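Local coordinates for protein glycine cleavage system transcriptional repressor, putative (Vibrio cholerae, PDB 1U8S) that probably represses transcription of the glycine cleavage genes, using two ACT domains of the kind that in many relatives sense amino acids, at residues N21-L26 and H73-M78; S37-A40 and E45-L48; V96-D101 and E160-L165; L104-K109 and L169-S174. One frame throughout, in Å; residues are numbered along the deposited sequence.

Contact 1 (N21-L26 and H73-M78); sequences NEVVRL and HDLITM
Glu22 and Val23 on helix 19-28 look across at His73 and Leu75 in the turn leading into strand 76-82, and the backbones stay well apart, with Glu22 CA 10.3 Å from His73 CA. Only side chains bridge this gap. Glu22 sends CG off its helix anti to the carbonyl carbon (chi1 -54°) and continues extended, which carries the carboxylate out to an imidazole coming from the opposite direction. OE2 rides over one face of the His73 ring, 2.8 Å from NE2, with the carboxylate and ring planes 65° apart. Such an approach is poorly angled for a hydrogen bond; any attraction would be electrostatic and greater if the ring were charged. Each group takes a stronger partner: Glu22 OE1 forms a salt bridge with Arg16, while His73 ND1 is hydrogen-bonded to Leu69 O, which helps set the ring's rotation. Beneath this polar pair the contact turns apolar, yet only lightly so: Val23 CG2 comes no nearer than 4.5 Å to Leu75 CD1. Both are buried and also pack on the sheet, Val23 on Leu48 of strand 45-54 and Leu75 on Ala11 of strand 5-14. Helix 56-71 flanks the site through Leu69, which touches Glu22 and Leu26, and Ile19 at the start of helix 19-28 packs against His73 and Leu75.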
loop_
_atom_site.group_PDB
_atom_site.type_symbol
_atom_site.label_atom_id
_atom_site.label_comp_id
_atom_site.label_asym_id
_atom_site.label_seq_id
_atom_site.Cartn_x
_atom_site.Cartn_y
_atom_site.Cartn_z
ATOM N N ASN B 21 -3.849 -2.880 15.359
ATOM C CA ASN B 21 -3.871 -4.094 16.169
ATOM C C ASN B 21 -5.225 -4.765 16.018
ATOM O O ASN B 21 -5.322 -5.921 15.621
ATOM C CB ASN B 21 -3.652 -3.769 17.649
ATOM C CG ASN B 21 -2.191 -3.816 18.051
ATOM O OD1 ASN B 21 -1.748 -3.050 18.912
ATOM N ND2 ASN B 21 -1.436 -4.730 17.448
ATOM N N GLU B 22 -6.271 -4.014 16.335
ATOM C CA GLU B 22 -7.635 -4.514 16.267
ATOM C C GLU B 22 -7.985 -5.060 14.894
ATOM O O GLU B 22 -8.686 -6.066 14.782
ATOM C CB GLU B 22 -8.602 -3.395 16.650
ATOM C CG GLU B 22 -8.273 -2.766 17.995
ATOM C CD GLU B 22 -8.880 -1.385 18.163
ATOM O OE1 GLU B 22 -8.509 -0.689 19.134
ATOM O OE2 GLU B 22 -9.727 -0.999 17.328
ATOM N N VAL B 23 -7.492 -4.407 13.849
ATOM C CA VAL B 23 -7.781 -4.857 12.497
ATOM C C VAL B 23 -7.251 -6.257 12.238
ATOM O O VAL B 23 -8.008 -7.148 11.854
ATOM C CB VAL B 23 -7.202 -3.906 11.453
ATOM C CG1 VAL B 23 -7.516 -4.421 10.060
ATOM C CG2 VAL B 23 -7.793 -2.519 11.641
ATOM N N VAL B 24 -5.957 -6.466 12.447
ATOM C CA VAL B 24 -5.391 -7.792 12.216
ATOM C C VAL B 24 -5.896 -8.743 13.289
ATOM O O VAL B 24 -5.933 -9.959 13.100
ATOM C CB VAL B 24 -3.837 -7.783 12.255
ATOM C CG1 VAL B 24 -3.299 -6.730 11.309
ATOM C CG2 VAL B 24 -3.346 -7.546 13.671
ATOM N N ARG B 25 -6.282 -8.164 14.419
ATOM C CA ARG B 25 -6.784 -8.923 15.555
ATOM C C ARG B 25 -8.122 -9.537 15.181
ATOM O O ARG B 25 -8.342 -10.738 15.332
ATOM C CB ARG B 25 -6.937 -7.986 16.759
ATOM C CG ARG B 25 -7.459 -8.628 18.028
ATOM C CD ARG B 25 -7.485 -7.619 19.174
ATOM N NE ARG B 25 -8.285 -8.108 20.291
ATOM C CZ ARG B 25 -9.583 -8.383 20.208
ATOM N NH1 ARG B 25 -10.229 -8.212 19.060
ATOM N NH2 ARG B 25 -10.239 -8.834 21.269
ATOM N N LEU B 26 -9.006 -8.688 14.678
ATOM C CA LEU B 26 -10.337 -9.098 14.271
ATOM C C LEU B 26 -10.253 -10.107 13.128
ATOM O O LEU B 26 -10.977 -11.104 13.109
ATOM C CB LEU B 26 -11.135 -7.860 13.845
ATOM C CG LEU B 26 -12.636 -7.985 13.589
ATOM C CD1 LEU B 26 -13.281 -6.614 13.739
ATOM C CD2 LEU B 26 -12.886 -8.562 12.205
ATOM N N HIS B 73 -14.646 3.418 16.196
ATOM C CA HIS B 73 -13.328 4.022 16.028
ATOM C C HIS B 73 -13.318 5.068 14.917
ATOM O O HIS B 73 -12.260 5.555 14.524
ATOM C CB HIS B 73 -12.288 2.934 15.735
ATOM C CG HIS B 73 -12.115 1.952 16.854
ATOM N ND1 HIS B 73 -13.057 0.993 17.153
ATOM C CD2 HIS B 73 -11.129 1.814 17.775
ATOM C CE1 HIS B 73 -12.661 0.305 18.212
ATOM N NE2 HIS B 73 -11.496 0.785 18.609
ATOM N N ASP B 74 -14.501 5.419 14.422
ATOM C CA ASP B 74 -14.618 6.406 13.354
ATOM C C ASP B 74 -13.824 5.956 12.129
ATOM O O ASP B 74 -13.437 6.763 11.280
ATOM C CB ASP B 74 -14.124 7.774 13.841
ATOM C CG ASP B 74 -15.261 8.667 14.325
ATOM O OD1 ASP B 74 -16.068 9.113 13.474
ATOM O OD2 ASP B 74 -15.353 8.918 15.549
ATOM N N LEU B 75 -13.600 4.649 12.056
ATOM C CA LEU B 75 -12.869 4.024 10.968
ATOM C C LEU B 75 -13.816 3.892 9.770
ATOM O O LEU B 75 -15.027 3.807 9.945
ATOM C CB LEU B 75 -12.401 2.653 11.443
ATOM C CG LEU B 75 -11.275 1.902 10.744
ATOM C CD1 LEU B 75 -10.986 0.636 11.539
ATOM C CD2 LEU B 75 -11.666 1.563 9.320
ATOM N N ILE B 76 -13.279 3.893 8.557
ATOM C CA ILE B 76 -14.116 3.761 7.365
ATOM C C ILE B 76 -13.714 2.487 6.644
ATOM O O ILE B 76 -12.555 2.333 6.277
ATOM C CB ILE B 76 -13.906 4.924 6.387
ATOM C CG1 ILE B 76 -13.846 6.248 7.141
ATOM C CG2 ILE B 76 -15.053 4.972 5.391
ATOM C CD1 ILE B 76 -13.523 7.435 6.244
ATOM N N THR B 77 -14.656 1.580 6.422
ATOM C CA THR B 77 -14.318 0.334 5.748
ATOM C C THR B 77 -14.949 0.136 4.379
ATOM O O THR B 77 -15.923 0.791 4.010
ATOM C CB THR B 77 -14.677 -0.872 6.606
ATOM O OG1 THR B 77 -16.103 -0.985 6.694
ATOM C CG2 THR B 77 -14.087 -0.711 7.994
ATOM N N MET B 78 -14.374 -0.797 3.635
ATOM C CA MET B 78 -14.820 -1.116 2.296
ATOM C C MET B 78 -14.281 -2.517 2.024
ATOM O O MET B 78 -13.090 -2.759 2.191
ATOM C CB MET B 78 -14.214 -0.092 1.333
ATOM C CG MET B 78 -14.829 -0.032 -0.042
ATOM S SD MET B 78 -14.364 1.523 -0.878
ATOM C CE MET B 78 -12.699 1.112 -1.516
#

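Contact 2 (S37-A40 and E45-L48); sequences SRIA and EFTL
Ala40 and Thr47 form the tight end of this contact, an antiparallel pair joined by three hydrogen bonds. Ala40 N gives a bond of 2.9 Å to Thr47 O, nearly straight at 169° and in the carbonyl plane. In return, Ala40 O is gripped twice by one residue: Thr47 N donates from 2.8 Å, close to the line of the C=O bond, and Thr47 OG1 from 2.7 Å, well above the carbonyl plane. The hydroxyl gets there because chi1 (63°) places OG1 between the backbone N and the carbonyl carbon, which also brings it to 3.3 Å from Ala40 CB. The neighbouring pair, Ile39 with Leu48, is non-hydrogen-bonded; its side chains lie alongside each other on the other face, pointing the same way, with Ile39 CG1 3.8 Å from Leu48 CD1. Strands 33-42 and 45-54 make the β2-β3 hairpin of the βαββαβ ACT fold, with 33-42 at one edge of the sheet within the chain, and on the Ile39 face helix 19-28 packs through Cys20 and Val23. Packing is slacker on the diagonal, where Ile39 CG2 stands obliquely to the Phe46 ring, 4.1 Å from CE1. The two long polar chains turn away from this contact. Partly exposed Arg38 bonds through NH1 to Ser37 O, above that carbonyl's plane, and makes a salt bridge with Asp36. Buried Glu45 instead reaches Thr82 and Lys80 of the second subunit, whose backbone also bonds to Ile39.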
loop_
_atom_site.group_PDB
_atom_site.type_symbol
_atom_site.label_atom_id
_atom_site.label_comp_id
_atom_site.label_asym_id
_atom_site.label_seq_id
_atom_site.Cartn_x
_atom_site.Cartn_y
_atom_site.Cartn_z
ATOM N N SER B 37 -0.754 -7.250 2.470
ATOM C CA SER B 37 -1.365 -5.990 2.859
ATOM C C SER B 37 -0.422 -4.841 2.604
ATOM O O SER B 37 0.759 -5.041 2.322
ATOM C CB SER B 37 -1.719 -6.000 4.351
ATOM O OG SER B 37 -0.556 -6.102 5.150
ATOM N N ARG B 38 -0.959 -3.633 2.707
ATOM C CA ARG B 38 -0.184 -2.417 2.534
ATOM C C ARG B 38 -0.677 -1.451 3.600
ATOM O O ARG B 38 -1.889 -1.219 3.760
ATOM C CB ARG B 38 -0.398 -1.815 1.153
ATOM C CG ARG B 38 0.064 -2.703 0.020
ATOM C CD ARG B 38 1.569 -2.750 -0.102
ATOM N NE ARG B 38 1.923 -3.392 -1.356
ATOM C CZ ARG B 38 1.885 -4.705 -1.554
ATOM N NH1 ARG B 38 1.527 -5.520 -0.558
ATOM N NH2 ARG B 38 2.152 -5.198 -2.757
ATOM N N ILE B 39 0.278 -0.905 4.338
ATOM C CA ILE B 39 -0.022 0.023 5.399
ATOM C C ILE B 39 0.704 1.326 5.124
ATOM O O ILE B 39 1.910 1.352 4.879
ATOM C CB ILE B 39 0.424 -0.560 6.752
ATOM C CG1 ILE B 39 -0.242 -1.926 6.961
ATOM C CG2 ILE B 39 0.095 0.407 7.876
ATOM C CD1 ILE B 39 0.283 -2.701 8.154
ATOM N N ALA B 40 -0.042 2.413 5.158
ATOM C CA ALA B 40 0.541 3.718 4.908
ATOM C C ALA B 40 -0.065 4.724 5.859
ATOM O O ALA B 40 -1.243 4.645 6.195
ATOM C CB ALA B 40 0.286 4.150 3.457
ATOM N N GLU B 45 -3.886 10.172 9.013
ATOM C CA GLU B 45 -4.634 8.935 8.799
ATOM C C GLU B 45 -3.867 7.616 8.699
ATOM O O GLU B 45 -2.706 7.557 8.278
ATOM C CB GLU B 45 -5.494 9.065 7.535
ATOM C CG GLU B 45 -6.228 10.376 7.413
ATOM C CD GLU B 45 -7.125 10.651 8.601
ATOM O OE1 GLU B 45 -7.141 11.810 9.059
ATOM O OE2 GLU B 45 -7.814 9.716 9.068
ATOM N N PHE B 46 -4.561 6.553 9.078
ATOM C CA PHE B 46 -4.042 5.196 9.016
ATOM C C PHE B 46 -4.751 4.610 7.791
ATOM O O PHE B 46 -5.980 4.560 7.755
ATOM C CB PHE B 46 -4.435 4.445 10.305
ATOM C CG PHE B 46 -4.419 2.942 10.180
ATOM C CD1 PHE B 46 -3.235 2.223 10.315
ATOM C CD2 PHE B 46 -5.600 2.239 9.932
ATOM C CE1 PHE B 46 -3.227 0.819 10.206
ATOM C CE2 PHE B 46 -5.603 0.839 9.820
ATOM C CZ PHE B 46 -4.413 0.133 9.958
ATOM N N THR B 47 -3.993 4.210 6.774
ATOM C CA THR B 47 -4.608 3.639 5.577
ATOM C C THR B 47 -4.110 2.220 5.377
ATOM O O THR B 47 -2.904 1.953 5.470
ATOM C CB THR B 47 -4.314 4.476 4.294
ATOM O OG1 THR B 47 -2.911 4.488 4.035
ATOM C CG2 THR B 47 -4.778 5.901 4.471
ATOM N N LEU B 48 -5.044 1.323 5.076
ATOM C CA LEU B 48 -4.741 -0.092 4.895
ATOM C C LEU B 48 -5.398 -0.812 3.700
ATOM O O LEU B 48 -6.607 -0.712 3.483
ATOM C CB LEU B 48 -5.132 -0.820 6.172
ATOM C CG LEU B 48 -5.237 -2.328 6.090
ATOM C CD1 LEU B 48 -3.893 -2.925 6.393
ATOM C CD2 LEU B 48 -6.261 -2.817 7.099
#

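Contact 3 (V96-D101 and E160-L165); sequences VYVESD and EEFDAL
Phe162 presents the far end of its ring to two valines: Val98 CG2 sits at the edge near the ring plane, 4.0 Å from CZ, while Val96 CG1 arrives at a slant, neither squarely over a face nor at the edge. This is helix-on-sheet packing of the second ACT domain, in which helix 155-168 lies against strand 92-100, an inner strand of the antiparallel sheet. Phe162 carries its ring toward the strand with CG anti to the backbone N (chi1 169°), coming from the direction opposite to Val96 and sliding past Val98. All three side chains are buried. Phe114 and Phe110 of helix 107-116 touch Val96 and Val98 respectively, and Leu175 of strand 172-179 touches Phe162, so helices and sheet share one apolar layer. Tyr97, between the valines, points to the other face of the sheet. There Glu99 OE1 lies in the plane of its ring, at the edge, and the tyrosine hydroxyl is hydrogen-bonded to His142. Both Val96 branches bear on the same ring carbon: CG1 lies 3.3 Å from Phe162 CE1 and CG2 3.9 Å from Phe162 CE1.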
loop_
_atom_site.group_PDB
_atom_site.type_symbol
_atom_site.label_atom_id
_atom_site.label_comp_id
_atom_site.label_asym_id
_atom_site.label_seq_id
_atom_site.Cartn_x
_atom_site.Cartn_y
_atom_site.Cartn_z
ATOM N N VAL B 96 11.321 4.819 -10.541
ATOM C CA VAL B 96 11.457 5.779 -11.625
ATOM C C VAL B 96 11.245 7.189 -11.105
ATOM O O VAL B 96 10.455 7.409 -10.184
ATOM C CB VAL B 96 10.433 5.504 -12.745
ATOM C CG1 VAL B 96 10.318 6.708 -13.649
ATOM C CG2 VAL B 96 10.861 4.297 -13.544
ATOM N N TYR B 97 11.960 8.139 -11.694
ATOM C CA TYR B 97 11.828 9.531 -11.304
ATOM C C TYR B 97 11.849 10.397 -12.552
ATOM O O TYR B 97 12.855 10.477 -13.254
ATOM C CB TYR B 97 12.957 9.949 -10.367
ATOM C CG TYR B 97 12.543 11.108 -9.507
ATOM C CD1 TYR B 97 11.617 10.927 -8.482
ATOM C CD2 TYR B 97 13.010 12.403 -9.755
ATOM C CE1 TYR B 97 11.152 12.006 -7.715
ATOM C CE2 TYR B 97 12.552 13.494 -8.994
ATOM C CZ TYR B 97 11.622 13.282 -7.975
ATOM O OH TYR B 97 11.160 14.325 -7.210
ATOM N N VAL B 98 10.728 11.046 -12.825
ATOM C CA VAL B 98 10.616 11.881 -14.001
ATOM C C VAL B 98 10.402 13.322 -13.603
ATOM O O VAL B 98 9.641 13.602 -12.689
ATOM C CB VAL B 98 9.433 11.409 -14.886
ATOM C CG1 VAL B 98 9.215 12.375 -16.051
ATOM C CG2 VAL B 98 9.707 10.001 -15.401
ATOM N N GLU B 99 11.074 14.236 -14.291
ATOM C CA GLU B 99 10.930 15.660 -14.009
ATOM C C GLU B 99 10.633 16.406 -15.303
ATOM O O GLU B 99 11.283 16.169 -16.316
ATOM C CB GLU B 99 12.206 16.213 -13.377
ATOM C CG GLU B 99 12.482 15.697 -11.976
ATOM C CD GLU B 99 13.875 16.049 -11.488
ATOM O OE1 GLU B 99 14.150 15.859 -10.283
ATOM O OE2 GLU B 99 14.696 16.510 -12.314
ATOM N N SER B 100 9.650 17.302 -15.258
ATOM C CA SER B 100 9.266 18.085 -16.417
ATOM C C SER B 100 8.834 19.473 -15.994
ATOM O O SER B 100 8.705 19.752 -14.808
ATOM C CB SER B 100 8.111 17.411 -17.154
ATOM O OG SER B 100 7.670 18.219 -18.237
ATOM N N ASP B 101 8.614 20.349 -16.964
ATOM C CA ASP B 101 8.162 21.693 -16.651
ATOM C C ASP B 101 6.677 21.750 -16.974
ATOM O O ASP B 101 5.962 22.611 -16.479
ATOM C CB ASP B 101 8.908 22.724 -17.487
ATOM C CG ASP B 101 8.653 22.555 -18.966
ATOM O OD1 ASP B 101 9.080 21.522 -19.529
ATOM O OD2 ASP B 101 8.022 23.455 -19.556
ATOM N N GLU B 160 16.189 0.874 -21.408
ATOM C CA GLU B 160 16.325 1.515 -22.701
ATOM C C GLU B 160 14.974 2.048 -23.155
ATOM O O GLU B 160 14.866 3.189 -23.585
ATOM C CB GLU B 160 16.921 0.529 -23.717
ATOM C CG GLU B 160 18.452 0.490 -23.668
ATOM C CD GLU B 160 19.063 -0.645 -24.473
ATOM O OE1 GLU B 160 20.281 -0.577 -24.759
ATOM O OE2 GLU B 160 18.337 -1.610 -24.808
ATOM N N GLU B 161 13.935 1.234 -23.040
ATOM C CA GLU B 161 12.605 1.672 -23.436
ATOM C C GLU B 161 12.160 2.882 -22.608
ATOM O O GLU B 161 11.497 3.784 -23.118
ATOM C CB GLU B 161 11.619 0.514 -23.287
ATOM C CG GLU B 161 12.128 -0.757 -23.952
ATOM C CD GLU B 161 11.087 -1.845 -24.029
ATOM O OE1 GLU B 161 10.337 -2.013 -23.042
ATOM O OE2 GLU B 161 11.034 -2.541 -25.067
ATOM N N PHE B 162 12.540 2.902 -21.334
ATOM C CA PHE B 162 12.197 4.008 -20.444
ATOM C C PHE B 162 12.915 5.284 -20.868
ATOM O O PHE B 162 12.368 6.381 -20.724
ATOM C CB PHE B 162 12.588 3.676 -19.006
ATOM C CG PHE B 162 12.501 4.850 -18.074
ATOM C CD1 PHE B 162 11.265 5.293 -17.603
ATOM C CD2 PHE B 162 13.652 5.552 -17.709
ATOM C CE1 PHE B 162 11.178 6.427 -16.781
ATOM C CE2 PHE B 162 13.579 6.686 -16.890
ATOM C CZ PHE B 162 12.339 7.124 -16.426
ATOM N N ASP B 163 14.150 5.135 -21.361
ATOM C CA ASP B 163 14.944 6.273 -21.824
ATOM C C ASP B 163 14.373 6.823 -23.127
ATOM O O ASP B 163 14.335 8.043 -23.333
ATOM C CB ASP B 163 16.409 5.878 -22.041
ATOM C CG ASP B 163 17.153 5.641 -20.737
ATOM O OD1 ASP B 163 16.760 6.248 -19.712
ATOM O OD2 ASP B 163 18.140 4.865 -20.741
ATOM N N ALA B 164 13.946 5.917 -24.007
ATOM C CA ALA B 164 13.344 6.304 -25.287
ATOM C C ALA B 164 12.077 7.120 -25.024
ATOM O O ALA B 164 11.876 8.174 -25.629
ATOM C CB ALA B 164 12.996 5.072 -26.098
ATOM N N LEU B 165 11.224 6.633 -24.124
ATOM C CA LEU B 165 10.001 7.344 -23.805
ATOM C C LEU B 165 10.383 8.749 -23.334
ATOM O O LEU B 165 9.866 9.752 -23.852
ATOM C CB LEU B 165 9.233 6.602 -22.716
ATOM C CG LEU B 165 7.887 7.201 -22.291
ATOM C CD1 LEU B 165 6.985 7.389 -23.507
ATOM C CD2 LEU B 165 7.228 6.276 -21.267
#

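Contact 4 (L104-K109 and L169-S174); sequences LGLTEK and LDVQGS
Leu106, Lys109, Leu169 and Val171 make this contact entirely through carbon. The inner group is aliphatic branch against aliphatic branch. Buried Leu106 swings its CG anti to the backbone N (chi1 -167°), which brings the fork of the side chain nearer the opposite segment than its first bond alone would suggest. Val171 slides past it in the opposite direction, and its CG1 nestles against the fork, 4.1 Å from Leu106 CD1 and 4.2 Å from Leu106 CD2. Leu106 CD1 also lies 4.2 Å from Leu169 CD1, so one methyl serves both partners. The second kind of interaction is between a charged residue's methylene chain and a leucine. Lys109, exposed and bent at chi2 (-99°), crosses Leu169 at an angle: its CB is 3.9 Å from Leu169 CD1, and farther along its CD lies 4.0 Å from Leu169 CD2. The lysine's hydrocarbon part covers some of Leu169, which remains partly exposed. Between these two segments there is no backbone bond; Gln172 and Ser174 pair instead with Glu99 and Tyr97 of strand 92-100. Lys109 N binds Leu106 O at 3.0 Å within 104-109, whereas a Schellman motif ends helix 155-168, with Asp170 at positive phi turning the chain toward strand 172-179. Nearby, Glu108 forms a salt bridge with Arg25 of the second subunit. Beneath the contact Ser100 and Val98 of strand 92-100 support Leu106 and Val171, two helix ends meeting over a single sheet, as in the ferredoxin-like βαββαβ architecture of ACT domains.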
loop_
_atom_site.group_PDB
_atom_site.type_symbol
_atom_site.label_atom_id
_atom_site.label_comp_id
_atom_site.label_asym_id
_atom_site.label_seq_id
_atom_site.Cartn_x
_atom_site.Cartn_y
_atom_site.Cartn_z
ATOM N N LEU B 104 0.956 18.542 -18.183
ATOM C CA LEU B 104 -0.131 18.108 -19.058
ATOM C C LEU B 104 -0.126 16.634 -19.509
ATOM O O LEU B 104 0.643 16.241 -20.388
ATOM C CB LEU B 104 -0.175 19.016 -20.290
ATOM C CG LEU B 104 -1.476 19.092 -21.097
ATOM C CD1 LEU B 104 -2.598 19.641 -20.217
ATOM C CD2 LEU B 104 -1.265 19.987 -22.318
ATOM N N GLY B 105 -1.000 15.837 -18.896
ATOM C CA GLY B 105 -1.151 14.427 -19.237
ATOM C C GLY B 105 0.085 13.554 -19.253
ATOM O O GLY B 105 0.087 12.490 -19.869
ATOM N N LEU B 106 1.121 13.997 -18.549
ATOM C CA LEU B 106 2.395 13.298 -18.471
ATOM C C LEU B 106 2.412 12.052 -17.579
ATOM O O LEU B 106 2.966 11.014 -17.965
ATOM C CB LEU B 106 3.466 14.274 -17.984
ATOM C CG LEU B 106 4.922 13.836 -18.121
ATOM C CD1 LEU B 106 5.289 13.797 -19.599
ATOM C CD2 LEU B 106 5.820 14.805 -17.364
ATOM N N THR B 107 1.821 12.148 -16.390
ATOM C CA THR B 107 1.817 11.019 -15.473
ATOM C C THR B 107 1.216 9.754 -16.074
ATOM O O THR B 107 1.801 8.681 -15.962
ATOM C CB THR B 107 1.073 11.341 -14.152
ATOM O OG1 THR B 107 1.723 12.429 -13.485
ATOM C CG2 THR B 107 1.094 10.126 -13.225
ATOM N N GLU B 108 0.058 9.867 -16.719
ATOM C CA GLU B 108 -0.592 8.693 -17.303
ATOM C C GLU B 108 0.196 8.076 -18.460
ATOM O O GLU B 108 -0.062 6.941 -18.866
ATOM C CB GLU B 108 -2.017 9.038 -17.745
ATOM C CG GLU B 108 -2.116 10.317 -18.544
ATOM C CD GLU B 108 -2.730 11.459 -17.749
ATOM O OE1 GLU B 108 -2.203 11.782 -16.657
ATOM O OE2 GLU B 108 -3.737 12.034 -18.227
ATOM N N LYS B 109 1.155 8.831 -18.988
ATOM C CA LYS B 109 2.018 8.346 -20.066
ATOM C C LYS B 109 2.946 7.311 -19.436
ATOM O O LYS B 109 3.223 6.261 -20.009
ATOM C CB LYS B 109 2.848 9.500 -20.633
ATOM C CG LYS B 109 2.055 10.476 -21.484
ATOM C CD LYS B 109 2.238 10.181 -22.967
ATOM C CE LYS B 109 1.162 10.843 -23.797
ATOM N NZ LYS B 109 0.896 12.205 -23.275
ATOM N N LEU B 169 9.211 12.208 -24.952
ATOM C CA LEU B 169 8.394 13.202 -24.263
ATOM C C LEU B 169 9.216 14.386 -23.761
ATOM O O LEU B 169 8.689 15.272 -23.080
ATOM C CB LEU B 169 7.641 12.548 -23.099
ATOM C CG LEU B 169 6.758 11.353 -23.474
ATOM C CD1 LEU B 169 6.274 10.641 -22.229
ATOM C CD2 LEU B 169 5.595 11.834 -24.323
ATOM N N ASP B 170 10.504 14.387 -24.105
ATOM C CA ASP B 170 11.416 15.461 -23.736
ATOM C C ASP B 170 11.455 15.809 -22.251
ATOM O O ASP B 170 11.349 16.985 -21.885
ATOM C CB ASP B 170 11.066 16.715 -24.533
ATOM C CG ASP B 170 12.020 17.855 -24.268
ATOM O OD1 ASP B 170 13.244 17.609 -24.266
ATOM O OD2 ASP B 170 11.542 18.994 -24.077
ATOM N N VAL B 171 11.605 14.803 -21.394
ATOM C CA VAL B 171 11.670 15.036 -19.949
ATOM C C VAL B 171 12.883 14.323 -19.364
ATOM O O VAL B 171 13.469 13.446 -20.007
ATOM C CB VAL B 171 10.416 14.499 -19.216
ATOM C CG1 VAL B 171 9.169 15.073 -19.827
ATOM C CG2 VAL B 171 10.382 12.972 -19.282
ATOM N N GLN B 172 13.250 14.699 -18.144
ATOM C CA GLN B 172 14.384 14.086 -17.462
ATOM C C GLN B 172 13.905 12.932 -16.603
ATOM O O GLN B 172 13.075 13.110 -15.705
ATOM C CB GLN B 172 15.093 15.097 -16.566
ATOM C CG GLN B 172 15.707 16.279 -17.293
ATOM C CD GLN B 172 16.391 17.242 -16.336
ATOM O OE1 GLN B 172 15.733 17.913 -15.527
ATOM N NE2 GLN B 172 17.722 17.301 -16.409
ATOM N N GLY B 173 14.431 11.749 -16.872
ATOM C CA GLY B 173 14.032 10.599 -16.099
ATOM C C GLY B 173 15.196 9.694 -15.780
ATOM O O GLY B 173 16.124 9.541 -16.571
ATOM N N SER B 174 15.151 9.111 -14.594
ATOM C CA SER B 174 16.167 8.182 -14.150
ATOM C C SER B 174 15.471 6.893 -13.742
ATOM O O SER B 174 14.283 6.882 -13.420
ATOM C CB SER B 174 16.960 8.763 -12.975
ATOM O OG SER B 174 16.111 9.376 -12.025
#

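From the N terminus, helix 19-28 opens contact 1, and the hairpin of contact 2 forms and closes inside that loop before 73-78 completes it; the two touch through Val23 and Leu48, tying helix to sheet in the first ACT domain. The chain then passes to the second. Contacts 3 and 4 cross rather than nest, since their segments alternate: contact 3 closes when helix 155-168 returns to strand 92-100, and contact 4 when the end of that helix and the lead into strand 172-179 meet the start of 107-116. Contacts 1 and 3 stand on opposite sides of the chain's centre, while contacts 1, 2 and 4 also reach the second subunit.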